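Local coordinates for Lin1909 protein (Listeria innocua, PDB 3FIJ) that is of unknown function but binds manganese and is probably a gamma-glutamyl-gamma-aminobutyrate hydrolase of the class I glutamine amidotransferase type, at residues Gly70-Pro75 against His178-Lys183; Thr128-Gln131 against Gln135-Thr138; Leu141-Arg146 against Met199-Glu204; Pro160-Ala165 against Lys190-Thr195. One frame throughout, in Å; residues are numbered along the deposited sequence.

Interaction 1. Residues Gly70-Pro75 against His178-Lys183; sequences GQDITP and HHQFIK. With MN (manganese (II) ion), chain I.
With chi1 at -57° in D72 and -61° in Q180, each CG stands anti to its carbonyl carbon, and the extended chain of Q180 carries its amide onto the carboxylate of D72. The flat groups stack with their planes 10° apart, and D72 CG lies 3.4 Å from Q180 CD. Their polar ends are held from outside: D72 OD2 takes a hydrogen bond from G87 N, and Q180 NE2 gives one to Q131 O. Water 2 links the segments, donating to I73 O at 2.6 Å and to Q180 OE1. Water 1 accepts from I73 N at 3.1 Å, but its approach to Q180 OE1 is too short to trust. The ring of H179 lies beside the carboxylate, its modelled orientation doubtful. One residue earlier, H178 ND1 donates to Q180 O at 3.0 Å while H178 NE2 binds manganese at 2.3 Å, so the loop just before strand 181-182 holds both the metal ligand and the amide that meets D72. D72 lies near, without touching, C115, H218 and E220, whose geometry is consistent with a Cys-His-Glu catalytic triad. Around it, I73 and Q180 touch Q119 of helix 116-124 and L129 of strand 129-130, and I73 also reaches D94 of helix 91-106.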
loop_
_atom_site.group_PDB
_atom_site.type_symbol
_atom_site.label_atom_id
_atom_site.label_comp_id
_atom_site.label_asym_id
_atom_site.label_seq_id
_atom_site.Cartn_x
_atom_site.Cartn_y
_atom_site.Cartn_z
ATOM N N GLY A 70 13.781 13.142 -17.225
ATOM C CA GLY A 70 12.648 12.336 -17.611
ATOM C C GLY A 70 13.082 10.941 -18.009
ATOM O O GLY A 70 14.104 10.431 -17.550
ATOM N N GLN A 71 12.301 10.329 -18.884
ATOM C CA GLN A 71 12.569 8.975 -19.344
ATOM C C GLN A 71 13.703 8.846 -20.348
ATOM O O GLN A 71 14.165 9.832 -20.925
ATOM C CB GLN A 71 11.298 8.403 -19.963
ATOM C CG GLN A 71 10.170 8.240 -18.972
ATOM C CD GLN A 71 8.869 7.909 -19.648
ATOM O OE1 GLN A 71 7.943 7.398 -19.016
ATOM N NE2 GLN A 71 8.781 8.208 -20.944
ATOM N N ASP A 72 14.139 7.608 -20.550
ATOM C CA ASP A 72 15.189 7.313 -21.514
ATOM C C ASP A 72 14.677 7.708 -22.897
ATOM O O ASP A 72 13.478 7.699 -23.145
ATOM C CB ASP A 72 15.516 5.817 -21.507
ATOM C CG ASP A 72 15.933 5.321 -20.140
ATOM O OD1 ASP A 72 16.417 6.144 -19.334
ATOM O OD2 ASP A 72 15.786 4.109 -19.875
ATOM N N ILE A 73 15.594 8.058 -23.786
ATOM C CA ILE A 73 15.245 8.443 -25.140
ATOM C C ILE A 73 14.992 7.178 -25.954
ATOM O O ILE A 73 15.709 6.185 -25.795
ATOM C CB ILE A 73 16.393 9.245 -25.765
ATOM C CG1 ILE A 73 16.486 10.604 -25.059
ATOM C CG2 ILE A 73 16.181 9.380 -27.264
ATOM C CD1 ILE A 73 17.896 11.071 -24.815
ATOM N N THR A 74 13.980 7.208 -26.821
ATOM C CA THR A 74 13.665 6.021 -27.604
ATOM C C THR A 74 14.920 5.636 -28.366
ATOM O O THR A 74 15.532 6.465 -29.045
ATOM C CB THR A 74 12.485 6.253 -28.583
ATOM O OG1 THR A 74 12.975 6.779 -29.817
ATOM C CG2 THR A 74 11.484 7.220 -27.981
ATOM N N PRO A 75 15.329 4.366 -28.241
ATOM C CA PRO A 75 16.529 3.843 -28.900
ATOM C C PRO A 75 16.538 3.985 -30.418
ATOM O O PRO A 75 17.578 4.254 -31.021
ATOM C CB PRO A 75 16.583 2.387 -28.416
ATOM C CG PRO A 75 15.143 2.044 -28.151
ATOM C CD PRO A 75 14.598 3.300 -27.527
ATOM N N HIS A 178 20.640 8.782 -12.976
ATOM C CA HIS A 178 20.509 8.228 -14.312
ATOM C C HIS A 178 21.121 6.841 -14.449
ATOM O O HIS A 178 21.976 6.442 -13.653
ATOM C CB HIS A 178 21.127 9.194 -15.332
ATOM C CG HIS A 178 22.587 9.472 -15.109
ATOM N ND1 HIS A 178 23.586 8.759 -15.738
ATOM C CD2 HIS A 178 23.208 10.372 -14.313
ATOM C CE1 HIS A 178 24.763 9.212 -15.338
ATOM N NE2 HIS A 178 24.564 10.190 -14.475
ATOM N N HIS A 179 20.645 6.095 -15.443
ATOM C CA HIS A 179 21.168 4.764 -15.690
ATOM C C HIS A 179 21.640 4.649 -17.140
ATOM O O HIS A 179 22.072 3.580 -17.576
ATOM C CB HIS A 179 20.130 3.677 -15.352
ATOM C CG HIS A 179 19.162 3.390 -16.457
ATOM N ND1 HIS A 179 18.169 4.266 -16.828
ATOM C CD2 HIS A 179 19.055 2.324 -17.288
ATOM C CE1 HIS A 179 17.490 3.758 -17.842
ATOM N NE2 HIS A 179 18.010 2.581 -18.140
ATOM N N GLN A 180 21.570 5.755 -17.882
ATOM C CA GLN A 180 22.037 5.763 -19.269
ATOM C C GLN A 180 23.161 6.789 -19.399
ATOM O O GLN A 180 23.262 7.709 -18.580
ATOM C CB GLN A 180 20.905 6.115 -20.238
ATOM C CG GLN A 180 19.724 5.158 -20.225
ATOM C CD GLN A 180 18.977 5.150 -21.548
ATOM O OE1 GLN A 180 18.759 6.199 -22.151
ATOM N NE2 GLN A 180 18.576 3.968 -22.000
ATOM N N PHE A 181 24.010 6.625 -20.411
ATOM C CA PHE A 181 25.127 7.549 -20.630
ATOM C C PHE A 181 25.383 7.836 -22.101
ATOM O O PHE A 181 24.991 7.068 -22.981
ATOM C CB PHE A 181 26.442 6.986 -20.091
ATOM C CG PHE A 181 26.373 6.462 -18.699
ATOM C CD1 PHE A 181 25.809 5.222 -18.440
ATOM C CD2 PHE A 181 26.899 7.197 -17.645
ATOM C CE1 PHE A 181 25.774 4.711 -17.150
ATOM C CE2 PHE A 181 26.872 6.703 -16.346
ATOM C CZ PHE A 181 26.307 5.456 -16.093
ATOM N N ILE A 182 26.068 8.941 -22.364
ATOM C CA ILE A 182 26.439 9.261 -23.728
ATOM C C ILE A 182 27.498 8.220 -24.101
ATOM O O ILE A 182 28.451 7.987 -23.347
ATOM C CB ILE A 182 27.085 10.665 -23.837
ATOM C CG1 ILE A 182 26.023 11.751 -23.644
ATOM C CG2 ILE A 182 27.802 10.803 -25.193
ATOM C CD1 ILE A 182 26.498 13.167 -23.997
ATOM N N LYS A 183 27.321 7.574 -25.246
ATOM C CA LYS A 183 28.288 6.581 -25.708
ATOM C C LYS A 183 29.135 7.336 -26.712
ATOM O O LYS A 183 30.239 7.781 -26.403
ATOM C CB LYS A 183 27.572 5.396 -26.376
ATOM C CG LYS A 183 28.485 4.203 -26.699
ATOM C CD LYS A 183 27.694 2.906 -26.938
ATOM C CE LYS A 183 26.854 2.974 -28.217
ATOM N NZ LYS A 183 25.790 1.920 -28.291
HETATM MN MN MN I . 26.203 10.657 -12.872
HETATM O O HOH W 1 18.170 8.553 -22.198
HETATM O O HOH W 2 17.915 5.477 -24.550
HETATM O O HOH W 3 25.178 12.661 -12.619
#

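Interaction 2. Residues Thr128-Gln131 against Gln135-Thr138; sequences TLYQ and QVET
Y130 turns its ring onto V136 in a CH-pi contact that closes the short turn following strand 129-130, in a domain of the class I glutamine amidotransferase fold. V136 CG1 sits over the middle of one ring face, 3.8 Å from the centroid of Y130 and 11° off the ring normal. The same methyl packs against the selenium of selenomethionine M199, which joins the turn to the segment leading into strand 200-205. Y130 has the most surface buried here, followed by Q135 and Q131. Q135 sends its extended side chain back along the turn until its amide reaches the start of Q131. There Q135 OE1 takes a weak hydrogen bond from Q131 N, 3.3 Å long and bent to 126°, and lies 3.4 Å from Q131 CB. The amide of Q131 itself leads away from the turn: OE1 accepts from S83 N, while NE2 donates to E80 OE1 and E81 O, so this glutamine pins the loop around residues 80-83. At the far end of the tyrosine, E137 bends at chi2 (78°) and swings its carboxylate back to the ring, steeply inclined to it. The phenol is caught there: Y130 OH donates to the syn lone pair of E137 OE2 at 2.9 Å.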
loop_
_atom_site.group_PDB
_atom_site.type_symbol
_atom_site.label_atom_id
_atom_site.label_comp_id
_atom_site.label_asym_id
_atom_site.label_seq_id
_atom_site.Cartn_x
_atom_site.Cartn_y
_atom_site.Cartn_z
ATOM N N THR A 128 25.225 8.807 -29.734
ATOM C CA THR A 128 24.560 7.589 -29.272
ATOM C C THR A 128 24.646 7.505 -27.756
ATOM O O THR A 128 25.338 8.305 -27.124
ATOM C CB THR A 128 25.187 6.304 -29.885
ATOM O OG1 THR A 128 26.546 6.172 -29.454
ATOM C CG2 THR A 128 25.147 6.365 -31.408
ATOM N N LEU A 129 23.952 6.529 -27.176
ATOM C CA LEU A 129 23.944 6.357 -25.727
ATOM C C LEU A 129 24.098 4.899 -25.313
ATOM O O LEU A 129 23.821 3.996 -26.098
ATOM C CB LEU A 129 22.611 6.852 -25.163
ATOM C CG LEU A 129 22.043 8.196 -25.615
ATOM C CD1 LEU A 129 20.615 8.351 -25.080
ATOM C CD2 LEU A 129 22.942 9.318 -25.133
ATOM N N TYR A 130 24.551 4.672 -24.084
ATOM C CA TYR A 130 24.618 3.317 -23.554
ATOM C C TYR A 130 23.207 3.180 -22.985
ATOM O O TYR A 130 22.753 4.066 -22.261
ATOM C CB TYR A 130 25.616 3.192 -22.397
ATOM C CG TYR A 130 27.068 3.126 -22.802
ATOM C CD1 TYR A 130 27.853 4.275 -22.828
ATOM C CD2 TYR A 130 27.665 1.905 -23.157
ATOM C CE1 TYR A 130 29.192 4.219 -23.192
ATOM C CE2 TYR A 130 29.007 1.837 -23.528
ATOM C CZ TYR A 130 29.761 3.000 -23.542
ATOM O OH TYR A 130 31.082 2.954 -23.900
ATOM N N GLN A 131 22.514 2.095 -23.305
ATOM C CA GLN A 131 21.155 1.892 -22.816
ATOM C C GLN A 131 21.045 1.617 -21.313
ATOM O O GLN A 131 19.997 1.871 -20.716
ATOM C CB GLN A 131 20.484 0.773 -23.612
ATOM C CG GLN A 131 20.110 1.197 -25.014
ATOM C CD GLN A 131 19.283 0.165 -25.747
ATOM O OE1 GLN A 131 18.442 -0.521 -25.150
ATOM N NE2 GLN A 131 19.498 0.061 -27.055
ATOM N N GLN A 135 25.943 -2.004 -19.378
ATOM C CA GLN A 135 26.537 -2.177 -20.701
ATOM C C GLN A 135 27.876 -1.481 -20.952
ATOM O O GLN A 135 28.503 -1.699 -21.996
ATOM C CB GLN A 135 25.518 -1.751 -21.759
ATOM C CG GLN A 135 24.293 -2.670 -21.830
ATOM C CD GLN A 135 23.108 -2.017 -22.525
ATOM O OE1 GLN A 135 23.269 -1.090 -23.321
ATOM N NE2 GLN A 135 21.913 -2.506 -22.232
ATOM N N VAL A 136 28.324 -0.650 -20.016
ATOM C CA VAL A 136 29.596 0.033 -20.214
ATOM C C VAL A 136 30.704 -0.993 -20.027
ATOM O O VAL A 136 30.679 -1.784 -19.086
ATOM C CB VAL A 136 29.779 1.223 -19.234
ATOM C CG1 VAL A 136 28.671 2.248 -19.458
ATOM C CG2 VAL A 136 29.752 0.736 -17.800
ATOM N N GLU A 137 31.660 -0.986 -20.950
ATOM C CA GLU A 137 32.768 -1.931 -20.928
ATOM C C GLU A 137 33.476 -2.032 -19.592
ATOM O O GLU A 137 33.864 -3.124 -19.178
ATOM C CB GLU A 137 33.792 -1.586 -22.016
ATOM C CG GLU A 137 33.242 -1.654 -23.438
ATOM C CD GLU A 137 32.400 -0.440 -23.811
ATOM O OE1 GLU A 137 31.838 -0.430 -24.929
ATOM O OE2 GLU A 137 32.302 0.505 -22.995
ATOM N N THR A 138 33.645 -0.904 -18.915
ATOM C CA THR A 138 34.329 -0.903 -17.628
ATOM C C THR A 138 33.377 -0.578 -16.478
ATOM O O THR A 138 32.433 0.193 -16.645
ATOM C CB THR A 138 35.472 0.109 -17.644
ATOM O OG1 THR A 138 36.179 0.056 -16.397
ATOM C CG2 THR A 138 34.919 1.513 -17.876
#

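Interaction 3. Residues Leu141-Arg146 against Met199-Glu204; sequences LQHLQR and MIEAVE. With MN (manganese (II) ion), chain I.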
loop_
_atom_site.group_PDB
_atom_site.type_symbol
_atom_site.label_atom_id
_atom_site.label_comp_id
_atom_site.label_asym_id
_atom_site.label_seq_id
_atom_site.Cartn_x
_atom_site.Cartn_y
_atom_site.Cartn_z
ATOM N N LEU A 141 30.881 3.863 -11.722
ATOM C CA LEU A 141 30.529 4.225 -10.361
ATOM C C LEU A 141 29.009 4.258 -10.280
ATOM O O LEU A 141 28.331 4.078 -11.283
ATOM C CB LEU A 141 31.080 5.607 -10.027
ATOM C CG LEU A 141 32.603 5.691 -9.964
ATOM C CD1 LEU A 141 33.021 7.148 -9.847
ATOM C CD2 LEU A 141 33.104 4.858 -8.778
ATOM N N GLN A 142 28.467 4.487 -9.091
ATOM C CA GLN A 142 27.020 4.549 -8.964
ATOM C C GLN A 142 26.532 5.854 -9.564
ATOM O O GLN A 142 27.060 6.926 -9.247
ATOM C CB GLN A 142 26.582 4.503 -7.501
ATOM C CG GLN A 142 25.071 4.350 -7.362
ATOM C CD GLN A 142 24.616 4.242 -5.929
ATOM O OE1 GLN A 142 24.535 5.246 -5.212
ATOM N NE2 GLN A 142 24.323 3.026 -5.494
ATOM N N HIS A 143 25.529 5.771 -10.431
ATOM C CA HIS A 143 24.983 6.978 -11.033
ATOM C C HIS A 143 23.512 7.174 -10.695
ATOM O O HIS A 143 22.900 8.169 -11.085
ATOM C CB HIS A 143 25.241 6.977 -12.542
ATOM C CG HIS A 143 26.646 7.364 -12.892
ATOM N ND1 HIS A 143 27.036 8.675 -13.065
ATOM C CD2 HIS A 143 27.774 6.619 -12.996
ATOM C CE1 HIS A 143 28.342 8.724 -13.260
ATOM N NE2 HIS A 143 28.812 7.489 -13.221
ATOM N N LEU A 144 22.950 6.209 -9.973
ATOM C CA LEU A 144 21.577 6.316 -9.492
ATOM C C LEU A 144 21.800 6.345 -7.987
ATOM O O LEU A 144 21.703 5.324 -7.313
ATOM C CB LEU A 144 20.734 5.098 -9.879
ATOM C CG LEU A 144 19.279 5.204 -9.397
ATOM C CD1 LEU A 144 18.676 6.533 -9.851
ATOM C CD2 LEU A 144 18.462 4.031 -9.938
ATOM N N GLN A 145 22.139 7.525 -7.478
ATOM C CA GLN A 145 22.447 7.709 -6.069
ATOM C C GLN A 145 21.276 7.439 -5.137
ATOM O O GLN A 145 20.125 7.694 -5.477
ATOM C CB GLN A 145 22.973 9.129 -5.835
ATOM C CG GLN A 145 21.921 10.216 -5.926
ATOM C CD GLN A 145 22.505 11.615 -5.759
ATOM O OE1 GLN A 145 23.399 12.021 -6.500
ATOM N NE2 GLN A 145 21.992 12.358 -4.784
ATOM N N ARG A 146 21.586 6.915 -3.960
ATOM C CA ARG A 146 20.575 6.623 -2.957
ATOM C C ARG A 146 20.596 7.760 -1.947
ATOM O O ARG A 146 19.629 7.967 -1.216
ATOM C CB ARG A 146 20.858 5.277 -2.279
ATOM C CG ARG A 146 20.696 4.078 -3.208
ATOM C CD ARG A 146 19.390 4.190 -3.984
ATOM N NE ARG A 146 19.211 3.136 -4.984
ATOM C CZ ARG A 146 18.303 3.177 -5.963
ATOM N NH1 ARG A 146 17.488 4.225 -6.075
ATOM N NH2 ARG A 146 18.206 2.171 -6.829
HETATM N N MSE A 199 32.893 8.402 -17.250
HETATM C CA MSE A 199 31.601 8.722 -17.848
HETATM C C MSE A 199 31.401 10.234 -18.051
HETATM O O MSE A 199 31.892 11.054 -17.278
HETATM C CB MSE A 199 30.476 8.123 -17.002
HETATM C CG MSE A 199 30.495 6.603 -16.957
HETATM SE SE MSE A 199 30.220 5.759 -18.723
HETATM C CE MSE A 199 32.065 5.448 -19.194
ATOM N N ILE A 200 30.681 10.589 -19.107
ATOM C CA ILE A 200 30.429 11.981 -19.461
ATOM C C ILE A 200 29.362 12.656 -18.607
ATOM O O ILE A 200 28.203 12.233 -18.591
ATOM C CB ILE A 200 30.029 12.077 -20.947
ATOM C CG1 ILE A 200 31.221 11.669 -21.810
ATOM C CG2 ILE A 200 29.568 13.489 -21.280
ATOM C CD1 ILE A 200 30.858 11.306 -23.234
ATOM N N GLU A 201 29.759 13.722 -17.919
ATOM C CA GLU A 201 28.864 14.467 -17.030
ATOM C C GLU A 201 28.468 15.848 -17.542
ATOM O O GLU A 201 27.441 16.397 -17.129
ATOM C CB GLU A 201 29.504 14.600 -15.644
ATOM C CG GLU A 201 29.511 13.319 -14.807
ATOM C CD GLU A 201 28.123 12.900 -14.315
ATOM O OE1 GLU A 201 27.340 13.772 -13.873
ATOM O OE2 GLU A 201 27.813 11.689 -14.351
ATOM N N ALA A 202 29.275 16.411 -18.436
ATOM C CA ALA A 202 28.987 17.729 -18.988
ATOM C C ALA A 202 29.487 17.874 -20.426
ATOM O O ALA A 202 30.604 17.471 -20.767
ATOM C CB ALA A 202 29.605 18.817 -18.102
ATOM N N VAL A 203 28.658 18.470 -21.271
ATOM C CA VAL A 203 29.021 18.664 -22.661
ATOM C C VAL A 203 28.759 20.109 -23.050
ATOM O O VAL A 203 27.764 20.698 -22.627
ATOM C CB VAL A 203 28.177 17.754 -23.580
ATOM C CG1 VAL A 203 28.576 17.962 -25.048
ATOM C CG2 VAL A 203 28.345 16.302 -23.163
ATOM N N GLU A 204 29.660 20.685 -23.838
ATOM C CA GLU A 204 29.490 22.051 -24.313
ATOM C C GLU A 204 29.693 22.063 -25.820
ATOM O O GLU A 204 30.227 21.118 -26.394
ATOM C CB GLU A 204 30.473 22.990 -23.612
ATOM C CG GLU A 204 30.238 23.032 -22.104
ATOM C CD GLU A 204 31.208 23.916 -21.347
ATOM O OE1 GLU A 204 31.245 23.809 -20.100
ATOM O OE2 GLU A 204 31.926 24.716 -21.985
HETATM MN MN MN I . 26.203 10.657 -12.872
HETATM O O HOH W 3 25.178 12.661 -12.619
#
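H143 and E201 come from opposite directions and meet at one manganese ion. H143 ND1 binds it at 2.2 Å and E201 OE2 at 2.4 Å, with the two donor atoms 3.4 Å apart, so they subtend nearly a right angle at the metal. The carboxylate binds through one oxygen only, since E201 OE1 is 3.5 Å from the manganese. Instead, E201 OE1 accepts a hydrogen bond from the oxygen of water 3 at 2.7 Å. That water is itself a ligand, its oxygen 2.3 Å from the manganese. H154, S176 and H178 complete six ligands. The carboxylate lies nearly flat with the imidazole, their planes 18° apart, and OE2 of E201 meets the ring edge at 3.2 Å from H143 CE1. Bending at chi2 (-70°) turns the E201 carboxylate off its strand toward the ion.

In the second shell, the remaining ring nitrogen of H143, NE2, is hydrogen-bonded to D197, which also accepts from L141 N, so one aspartate fixes both the ring and its loop. M199 CB comes to 4.2 Å from H143 NE2. Further out, Q142 NE2 donates to Q84 O and I86 O of a second subunit, so the loop that carries H143 also takes part in a contact between subunits.

Within the fold, H143 pairs by backbone with H178, and E201 on strand 200-205 is bonded to A193 of strand 189-195 on one side and to Q216, just past strand 212-215, on the other.

Interaction 4. Residues Pro160-Ala165 against Lys190-Thr195; sequences PTSELA and KVTART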
loop_
_atom_site.group_PDB
_atom_site.type_symbol
_atom_site.label_atom_id
_atom_site.label_comp_id
_atom_site.label_asym_id
_atom_site.label_seq_id
_atom_site.Cartn_x
_atom_site.Cartn_y
_atom_site.Cartn_z
ATOM N N PRO A 160 39.230 23.041 -17.099
ATOM C CA PRO A 160 39.535 24.418 -16.679
ATOM C C PRO A 160 39.218 25.520 -17.680
ATOM O O PRO A 160 38.927 26.656 -17.293
ATOM C CB PRO A 160 41.023 24.352 -16.337
ATOM C CG PRO A 160 41.531 23.289 -17.244
ATOM C CD PRO A 160 40.462 22.233 -17.115
ATOM N N THR A 161 39.264 25.185 -18.961
ATOM C CA THR A 161 38.983 26.146 -20.024
ATOM C C THR A 161 37.508 26.177 -20.400
ATOM O O THR A 161 37.106 26.956 -21.261
ATOM C CB THR A 161 39.745 25.779 -21.311
ATOM O OG1 THR A 161 39.519 24.391 -21.602
ATOM C CG2 THR A 161 41.239 26.037 -21.158
ATOM N N SER A 162 36.701 25.333 -19.761
ATOM C CA SER A 162 35.283 25.248 -20.093
ATOM C C SER A 162 34.350 26.276 -19.459
ATOM O O SER A 162 34.661 26.895 -18.439
ATOM C CB SER A 162 34.757 23.858 -19.746
ATOM O OG SER A 162 34.570 23.733 -18.349
ATOM N N GLU A 163 33.190 26.437 -20.089
ATOM C CA GLU A 163 32.162 27.343 -19.604
ATOM C C GLU A 163 31.811 26.867 -18.198
ATOM O O GLU A 163 31.667 27.671 -17.277
ATOM C CB GLU A 163 30.930 27.249 -20.505
ATOM C CG GLU A 163 29.770 28.174 -20.147
ATOM C CD GLU A 163 29.980 29.609 -20.618
ATOM O OE1 GLU A 163 30.610 29.793 -21.679
ATOM O OE2 GLU A 163 29.500 30.546 -19.939
ATOM N N LEU A 164 31.686 25.552 -18.042
ATOM C CA LEU A 164 31.341 24.958 -16.751
ATOM C C LEU A 164 32.282 25.459 -15.674
ATOM O O LEU A 164 31.848 25.814 -14.571
ATOM C CB LEU A 164 31.420 23.429 -16.818
ATOM C CG LEU A 164 30.912 22.692 -15.577
ATOM C CD1 LEU A 164 29.438 23.032 -15.361
ATOM C CD2 LEU A 164 31.090 21.189 -15.750
ATOM N N ALA A 165 33.572 25.502 -16.011
ATOM C CA ALA A 165 34.608 25.950 -15.085
ATOM C C ALA A 165 34.415 27.389 -14.606
ATOM O O ALA A 165 35.024 27.804 -13.624
ATOM C CB ALA A 165 35.996 25.778 -15.723
ATOM N N LYS A 190 32.094 19.149 -27.100
ATOM C CA LYS A 190 33.272 18.715 -26.376
ATOM C C LYS A 190 32.819 18.380 -24.963
ATOM O O LYS A 190 31.963 19.064 -24.392
ATOM C CB LYS A 190 34.342 19.817 -26.366
ATOM C CG LYS A 190 33.854 21.163 -25.851
ATOM C CD LYS A 190 34.919 22.247 -25.994
ATOM C CE LYS A 190 34.422 23.579 -25.422
ATOM N NZ LYS A 190 35.482 24.630 -25.352
ATOM N N VAL A 191 33.365 17.299 -24.423
ATOM C CA VAL A 191 33.038 16.875 -23.072
ATOM C C VAL A 191 33.854 17.786 -22.157
ATOM O O VAL A 191 35.035 18.001 -22.408
ATOM C CB VAL A 191 33.450 15.389 -22.840
ATOM C CG1 VAL A 191 34.934 15.225 -23.102
ATOM C CG2 VAL A 191 33.152 14.969 -21.414
ATOM N N THR A 192 33.230 18.332 -21.115
ATOM C CA THR A 192 33.945 19.210 -20.192
ATOM C C THR A 192 33.932 18.720 -18.755
ATOM O O THR A 192 34.530 19.341 -17.883
ATOM C CB THR A 192 33.387 20.641 -20.222
ATOM O OG1 THR A 192 31.970 20.619 -19.997
ATOM C CG2 THR A 192 33.687 21.287 -21.561
ATOM N N ALA A 193 33.254 17.604 -18.509
ATOM C CA ALA A 193 33.188 17.034 -17.171
ATOM C C ALA A 193 32.990 15.519 -17.217
ATOM O O ALA A 193 32.238 15.003 -18.045
ATOM C CB ALA A 193 32.058 17.678 -16.387
ATOM N N ARG A 194 33.670 14.822 -16.315
ATOM C CA ARG A 194 33.592 13.372 -16.200
ATOM C C ARG A 194 33.763 12.963 -14.736
ATOM O O ARG A 194 34.341 13.708 -13.933
ATOM C CB ARG A 194 34.723 12.692 -16.983
ATOM C CG ARG A 194 34.639 12.717 -18.488
ATOM C CD ARG A 194 35.918 12.122 -19.074
ATOM N NE ARG A 194 36.109 12.484 -20.477
ATOM C CZ ARG A 194 35.475 11.915 -21.496
ATOM N NH1 ARG A 194 34.601 10.942 -21.275
ATOM N NH2 ARG A 194 35.717 12.324 -22.739
ATOM N N THR A 195 33.261 11.777 -14.396
ATOM C CA THR A 195 33.438 11.231 -13.053
ATOM C C THR A 195 34.658 10.317 -13.174
ATOM O O THR A 195 35.015 9.897 -14.282
ATOM C CB THR A 195 32.234 10.388 -12.595
ATOM O OG1 THR A 195 31.655 9.745 -13.733
ATOM C CG2 THR A 195 31.197 11.255 -11.871
#
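S162 presses its CB against the methyl of T192 at a classic beta bulge, where T192 and A193 both face A202 on the next strand of the central sheet. This is the tight part: S162 CB to T192 CG2 is 3.3 Å, shorter than usual van der Waals contact, and T192 CB follows at 3.5 Å from S162 CB. Two residues on, L164 lays its CD2 on A193 CB at 3.7 Å, reached because its CG stands anti to the backbone N (chi1 -173°). All four residues are buried. E204, on strand 200-205, ties the two segments together, since its OE1 takes hydrogen bonds from both L164 N and T192 OG1 and its OE2 one from E163 N. Both carboxylate oxygens of E204 thus take part, and OE1 bridges loop and strand.

The outer side is slack by comparison. T161 and K190 are exposed to solvent, and K190 NZ comes no nearer than 5.0 Å to T161 O, so these two make no close contact there.

The loop keeps its own shape through an ST motif begun by S162. Its OG also bonds to E159 O, and the hydroxyl oxygen accepts from A165 N at 3.1 Å with an N-H...O angle of 152°.

In the fold
From the N terminus, residues 70-75 come first, in the loop after strand 64-67, and wait for 178-183. Within that span interaction 2 closes at once, 128-131 with 135-138. Next 141-146 opens interaction 3 and 160-165 opens interaction 4, before 178-183 closes interaction 1. Then 190-195 closes interaction 4, and 199-204 closes interaction 3 around it. Interaction 1 therefore encloses interaction 2 and crosses both 3 and 4. Interactions 1 and 2 share the small sheet of strands 129-130 and 181-182, interactions 1 and 3 share the manganese and water 3, and interactions 3 and 4 join through neighbouring strands 189-195 and 200-205 of the central sheet.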